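Local coordinates for tail spike protein (Acinetobacter phage vB_AbaP_AS12, PDB 6EU4) that forms the trimeric tailspike of the phage and probably recognises, and perhaps degrades, the surface polysaccharide of its Acinetobacter baumannii host, at residues G342-I347 with N378-L383; S371-V376 with S413-S418. One frame throughout, in Å; residues are numbered along the deposited sequence.

How the contacts relate
Both contacts belong to the same parallel beta-helix, and they illustrate two ways in which its coils hold together. Contact 1 is in-register pairing of strands from successive coils, made by backbone hydrogen bonds, with a charged side chain pair on the face turned to a second subunit. Contact 2 lies wholly buried, has no hydrogen bond across it, and joins strands on different walls through valine and phenylalanine in the helix interior. The two interlock: 380-383 pairs in turn with 414-417, with Leu383 N probably bonded to Glu416 O, and Val381 and Leu383 point into the same interior as Phe373 and Val375.

Contact 1 (G342-I347 with N378-L383); sequences GSEVNI and NSKVKL
Successive coils of a parallel beta-helix meet here, strand 344-347 running almost exactly parallel to strand 380-383 with axes 4.7 Å apart. The main-chain bonds alternate between the strands: Lys380 N gives to Ser343 O, Val345 N to Lys380 O, Lys382 N to Val345 O at 3.0 Å, and Ile347 N to Lys382 O. Ahead of the paired residues a side chain continues the pattern, for Ser379 OG accepts Ser343 N at 3.0 Å in a nearly straight bond (178°). A chi1 of -75° sets this hydroxyl beside its own backbone N, and Val376 O is its further partner.

The register sets Glu344 beside Lys380 and Asn346 beside Lys382 on one face, and Val345 beside Val381 and Ile347 beside Leu383 on the other. On the first face the Glu344 chain, extended with CG anti to N (chi1 175°), meets the Lys380 chain obliquely; Lys380 CD lies 3.6 Å from Glu344 CD, and Lys380 NZ forms a salt bridge of 2.9 Å to Glu344 OE1, arriving from well above the carboxylate plane. Further along this face one water accepts from both Asn346 ND2 and Lys382 NZ. The other face is apolar. There Ile347 and Leu383 run alongside each other in the same direction, with CD1 of Ile347 4.1 Å from CD2 of Leu383, while Val345 CB sits 4.3 Å from Val381 CG2.

The charged face looks onto the second subunit, where Gly386 N of that subunit binds Glu344 OE2, and Glu420 O and Thr422 OG1 of the same subunit take Lys380 NZ. Inward, Val381 touches Val375 and Leu338, and Leu383 touches Phe373, while strand 414-417 packs its side chains against 380-383 as the following coil.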
loop_
_atom_site.group_PDB
_atom_site.type_symbol
_atom_site.label_atom_id
_atom_site.label_comp_id
_atom_site.label_asym_id
_atom_site.label_seq_id
_atom_site.Cartn_x
_atom_site.Cartn_y
_atom_site.Cartn_z
ATOM N N GLY A 342 3.820 17.360 12.685
ATOM C CA GLY A 342 3.829 16.199 13.554
ATOM C C GLY A 342 3.208 14.951 12.959
ATOM O O GLY A 342 2.661 14.128 13.706
ATOM N N SER A 343 3.331 14.752 11.639
ATOM C CA SER A 343 2.616 13.680 10.964
ATOM C C SER A 343 3.548 12.839 10.118
ATOM O O SER A 343 4.552 13.329 9.601
ATOM C CB SER A 343 1.508 14.240 10.065
ATOM O OG SER A 343 0.503 14.829 10.849
ATOM N N GLU A 344 3.172 11.567 9.953
ATOM C CA GLU A 344 3.831 10.640 9.037
ATOM C C GLU A 344 2.901 10.417 7.853
ATOM O O GLU A 344 1.766 9.962 8.038
ATOM C CB GLU A 344 4.147 9.307 9.726
ATOM C CG GLU A 344 4.727 8.267 8.734
ATOM C CD GLU A 344 5.377 7.060 9.401
ATOM O OE1 GLU A 344 5.385 6.919 10.658
ATOM O OE2 GLU A 344 5.883 6.222 8.640
ATOM N N VAL A 345 3.357 10.766 6.649
ATOM C CA VAL A 345 2.530 10.628 5.452
ATOM C C VAL A 345 3.360 9.934 4.380
ATOM O O VAL A 345 4.416 10.437 3.975
ATOM C CB VAL A 345 2.004 11.989 4.962
ATOM C CG1 VAL A 345 0.970 11.806 3.868
ATOM C CG2 VAL A 345 1.408 12.802 6.122
ATOM N N ASN A 346 2.895 8.778 3.933
ATOM C CA ASN A 346 3.507 8.058 2.825
ATOM C C ASN A 346 2.582 8.212 1.639
ATOM O O ASN A 346 1.441 7.745 1.685
ATOM C CB ASN A 346 3.705 6.588 3.154
ATOM C CG ASN A 346 4.480 5.860 2.070
ATOM O OD1 ASN A 346 4.749 6.407 0.990
ATOM N ND2 ASN A 346 4.913 4.653 2.379
ATOM N N ILE A 347 3.058 8.880 0.598
ATOM C CA ILE A 347 2.265 9.139 -0.605
ATOM C C ILE A 347 2.850 8.253 -1.700
ATOM O O ILE A 347 3.942 8.536 -2.216
ATOM C CB ILE A 347 2.297 10.621 -0.996
ATOM C CG1 ILE A 347 1.840 11.501 0.193
ATOM C CG2 ILE A 347 1.438 10.857 -2.193
ATOM C CD1 ILE A 347 1.832 12.964 -0.089
ATOM N N ASN A 378 8.659 17.582 13.394
ATOM C CA ASN A 378 8.868 16.139 13.523
ATOM C C ASN A 378 7.940 15.333 12.611
ATOM O O ASN A 378 7.511 14.222 12.946
ATOM C CB ASN A 378 8.708 15.691 14.970
ATOM C CG ASN A 378 9.829 16.196 15.838
ATOM O OD1 ASN A 378 11.004 15.972 15.537
ATOM N ND2 ASN A 378 9.481 16.915 16.898
ATOM N N SER A 379 7.686 15.855 11.426
ATOM C CA SER A 379 6.951 15.102 10.422
ATOM C C SER A 379 7.885 14.179 9.643
ATOM O O SER A 379 9.109 14.328 9.642
ATOM C CB SER A 379 6.235 16.044 9.456
ATOM O OG SER A 379 5.101 16.631 10.055
ATOM N N LYS A 380 7.280 13.194 8.986
ATOM C CA LYS A 380 7.983 12.314 8.059
ATOM C C LYS A 380 7.101 12.221 6.835
ATOM O O LYS A 380 5.978 11.723 6.933
ATOM C CB LYS A 380 8.206 10.896 8.604
ATOM C CG LYS A 380 8.216 10.709 10.067
ATOM C CD LYS A 380 8.160 9.205 10.356
ATOM C CE LYS A 380 7.997 8.898 11.794
ATOM N NZ LYS A 380 7.930 7.427 12.041
ATOM N N VAL A 381 7.589 12.695 5.692
ATOM C CA VAL A 381 6.815 12.672 4.460
ATOM C C VAL A 381 7.666 11.991 3.404
ATOM O O VAL A 381 8.822 12.381 3.197
ATOM C CB VAL A 381 6.412 14.091 4.011
ATOM C CG1 VAL A 381 5.841 14.097 2.618
ATOM C CG2 VAL A 381 5.399 14.689 4.986
ATOM N N LYS A 382 7.101 10.982 2.740
ATOM C CA LYS A 382 7.824 10.258 1.699
ATOM C C LYS A 382 6.997 10.209 0.429
ATOM O O LYS A 382 5.813 9.856 0.470
ATOM C CB LYS A 382 8.154 8.829 2.126
ATOM C CG LYS A 382 8.864 8.056 1.033
ATOM C CD LYS A 382 9.309 6.718 1.565
ATOM C CE LYS A 382 10.150 5.943 0.543
ATOM N NZ LYS A 382 10.366 4.518 0.973
ATOM N N LEU A 383 7.639 10.525 -0.697
ATOM C CA LEU A 383 7.042 10.359 -2.018
ATOM C C LEU A 383 7.626 9.089 -2.614
ATOM O O LEU A 383 8.800 9.056 -3.000
ATOM C CB LEU A 383 7.314 11.567 -2.908
ATOM C CG LEU A 383 7.025 12.940 -2.271
ATOM C CD1 LEU A 383 7.214 14.038 -3.276
ATOM C CD2 LEU A 383 5.637 13.007 -1.685
HETATM O O HOH W 1 7.440 3.566 0.561
#

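Contact 2 (S371-V376 with S413-S418); sequences SMFCVV and SVFEVS
The backbones of 371-376 and 413-418 come nearest at Val376 and Ser413, whose CA atoms are 5.8 Å apart, and no hydrogen bond joins the two segments. From there the chains diverge, and side chains span the gap. Phe415 carries the aromatic part of the contact: with CG anti to its N (chi1 180°), its ring comes to lie with CE1 3.8 Å from Phe373 CB, and CZ 4.0 Å from Phe373 CD2. The two side chains run roughly perpendicular to each other, yet their ring planes are inclined by 36° with centroids 5.6 Å apart, an oblique pairing. Val375 CG2 reaches Phe415 CD1 at 4.1 Å.

These side chains bridge the interior of the parallel beta-helix between two of its walls: the chain turns a corner at Met372 and Phe373, and residues pointing inward from one wall meet those from another. Val375 spreads its branches across two residues, its CG1 lying 3.8 Å from Ser413 CB. Ser413 OG comes within 3.3 Å of Val375 O without bonding to it; its bonds go to Glu410 O and Ser379 N. Leu406 and Leu338 pack on Phe373, and Phe337 brings a further ring against it, while Ala407 and Val409 of strand 405-409 line Phe415.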
loop_
_atom_site.group_PDB
_atom_site.type_symbol
_atom_site.label_atom_id
_atom_site.label_comp_id
_atom_site.label_asym_id
_atom_site.label_seq_id
_atom_site.Cartn_x
_atom_site.Cartn_y
_atom_site.Cartn_z
ATOM N N SER A 371 5.424 26.492 -0.224
ATOM C CA SER A 371 5.992 25.199 -0.550
ATOM C C SER A 371 4.894 24.193 -0.863
ATOM O O SER A 371 3.829 24.200 -0.241
ATOM C CB SER A 371 6.870 24.674 0.597
ATOM O OG SER A 371 6.159 24.549 1.823
HETATM N N MSE A 372 5.161 23.297 -1.802
HETATM C CA MSE A 372 4.167 22.269 -2.083
HETATM C C MSE A 372 4.050 21.285 -0.922
HETATM O O MSE A 372 2.931 20.924 -0.532
HETATM C CB MSE A 372 4.479 21.530 -3.379
HETATM C CG MSE A 372 4.214 22.366 -4.625
HETATM SE SE MSE A 372 2.301 22.820 -4.871
HETATM C CE MSE A 372 2.250 24.546 -3.944
ATOM N N PHE A 373 5.193 20.885 -0.354
ATOM C CA PHE A 373 5.239 20.031 0.832
ATOM C C PHE A 373 5.827 20.863 1.949
ATOM O O PHE A 373 7.023 21.171 1.931
ATOM C CB PHE A 373 6.057 18.763 0.568
ATOM C CG PHE A 373 5.459 17.907 -0.494
ATOM C CD1 PHE A 373 4.459 16.986 -0.182
ATOM C CD2 PHE A 373 5.839 18.051 -1.820
ATOM C CE1 PHE A 373 3.866 16.227 -1.171
ATOM C CE2 PHE A 373 5.241 17.274 -2.813
ATOM C CZ PHE A 373 4.254 16.369 -2.482
ATOM N N CYS A 374 4.978 21.281 2.882
ATOM C CA CYS A 374 5.398 22.038 4.056
ATOM C C CYS A 374 5.473 21.024 5.198
ATOM O O CYS A 374 4.447 20.587 5.720
ATOM C CB CYS A 374 4.419 23.169 4.337
ATOM S SG CYS A 374 4.891 24.208 5.725
ATOM N N VAL A 375 6.691 20.634 5.568
ATOM C CA VAL A 375 6.952 19.436 6.367
ATOM C C VAL A 375 7.598 19.901 7.662
ATOM O O VAL A 375 8.812 20.152 7.702
ATOM C CB VAL A 375 7.850 18.447 5.613
ATOM C CG1 VAL A 375 7.998 17.144 6.379
ATOM C CG2 VAL A 375 7.293 18.157 4.229
ATOM N N VAL A 376 6.804 20.013 8.739
ATOM C CA VAL A 376 7.234 20.705 9.942
ATOM C C VAL A 376 6.963 19.878 11.204
ATOM O O VAL A 376 6.128 18.973 11.224
ATOM C CB VAL A 376 6.560 22.096 10.049
ATOM C CG1 VAL A 376 6.757 22.878 8.761
ATOM C CG2 VAL A 376 5.045 21.970 10.401
ATOM N N SER A 413 11.935 17.320 11.140
ATOM C CA SER A 413 11.217 16.560 10.124
ATOM C C SER A 413 12.173 15.876 9.152
ATOM O O SER A 413 13.360 16.200 9.066
ATOM C CB SER A 413 10.285 17.464 9.345
ATOM O OG SER A 413 9.287 18.006 10.203
ATOM N N VAL A 414 11.627 14.923 8.407
ATOM C CA VAL A 414 12.348 14.244 7.335
ATOM C C VAL A 414 11.441 14.195 6.116
ATOM O O VAL A 414 10.228 13.975 6.236
ATOM C CB VAL A 414 12.828 12.843 7.756
ATOM C CG1 VAL A 414 11.673 11.947 8.125
ATOM C CG2 VAL A 414 13.675 12.223 6.653
ATOM N N PHE A 415 12.033 14.442 4.949
ATOM C CA PHE A 415 11.349 14.474 3.663
ATOM C C PHE A 415 12.130 13.589 2.704
ATOM O O PHE A 415 13.345 13.758 2.558
ATOM C CB PHE A 415 11.276 15.912 3.129
ATOM C CG PHE A 415 10.588 16.058 1.797
ATOM C CD1 PHE A 415 9.252 15.703 1.635
ATOM C CD2 PHE A 415 11.264 16.603 0.715
ATOM C CE1 PHE A 415 8.606 15.887 0.415
ATOM C CE2 PHE A 415 10.626 16.776 -0.504
ATOM C CZ PHE A 415 9.301 16.411 -0.658
ATOM N N GLU A 416 11.440 12.659 2.050
ATOM C CA GLU A 416 12.073 11.664 1.190
ATOM C C GLU A 416 11.398 11.695 -0.175
ATOM O O GLU A 416 10.169 11.690 -0.260
ATOM C CB GLU A 416 11.983 10.258 1.815
ATOM C CG GLU A 416 12.699 10.153 3.173
ATOM C CD GLU A 416 12.296 8.926 4.022
ATOM O OE1 GLU A 416 11.149 8.449 3.940
ATOM O OE2 GLU A 416 13.136 8.449 4.798
ATOM N N VAL A 417 12.201 11.748 -1.240
ATOM C CA VAL A 417 11.711 11.729 -2.620
ATOM C C VAL A 417 12.422 10.616 -3.366
ATOM O O VAL A 417 13.645 10.668 -3.539
ATOM C CB VAL A 417 11.928 13.069 -3.348
ATOM C CG1 VAL A 417 11.362 13.005 -4.787
ATOM C CG2 VAL A 417 11.298 14.228 -2.598
ATOM N N SER A 418 11.660 9.631 -3.828
ATOM C CA SER A 418 12.225 8.495 -4.544
ATOM C C SER A 418 12.780 8.916 -5.905
ATOM O O SER A 418 12.375 9.937 -6.463
ATOM C CB SER A 418 11.155 7.416 -4.739
ATOM O OG SER A 418 10.236 7.807 -5.753
#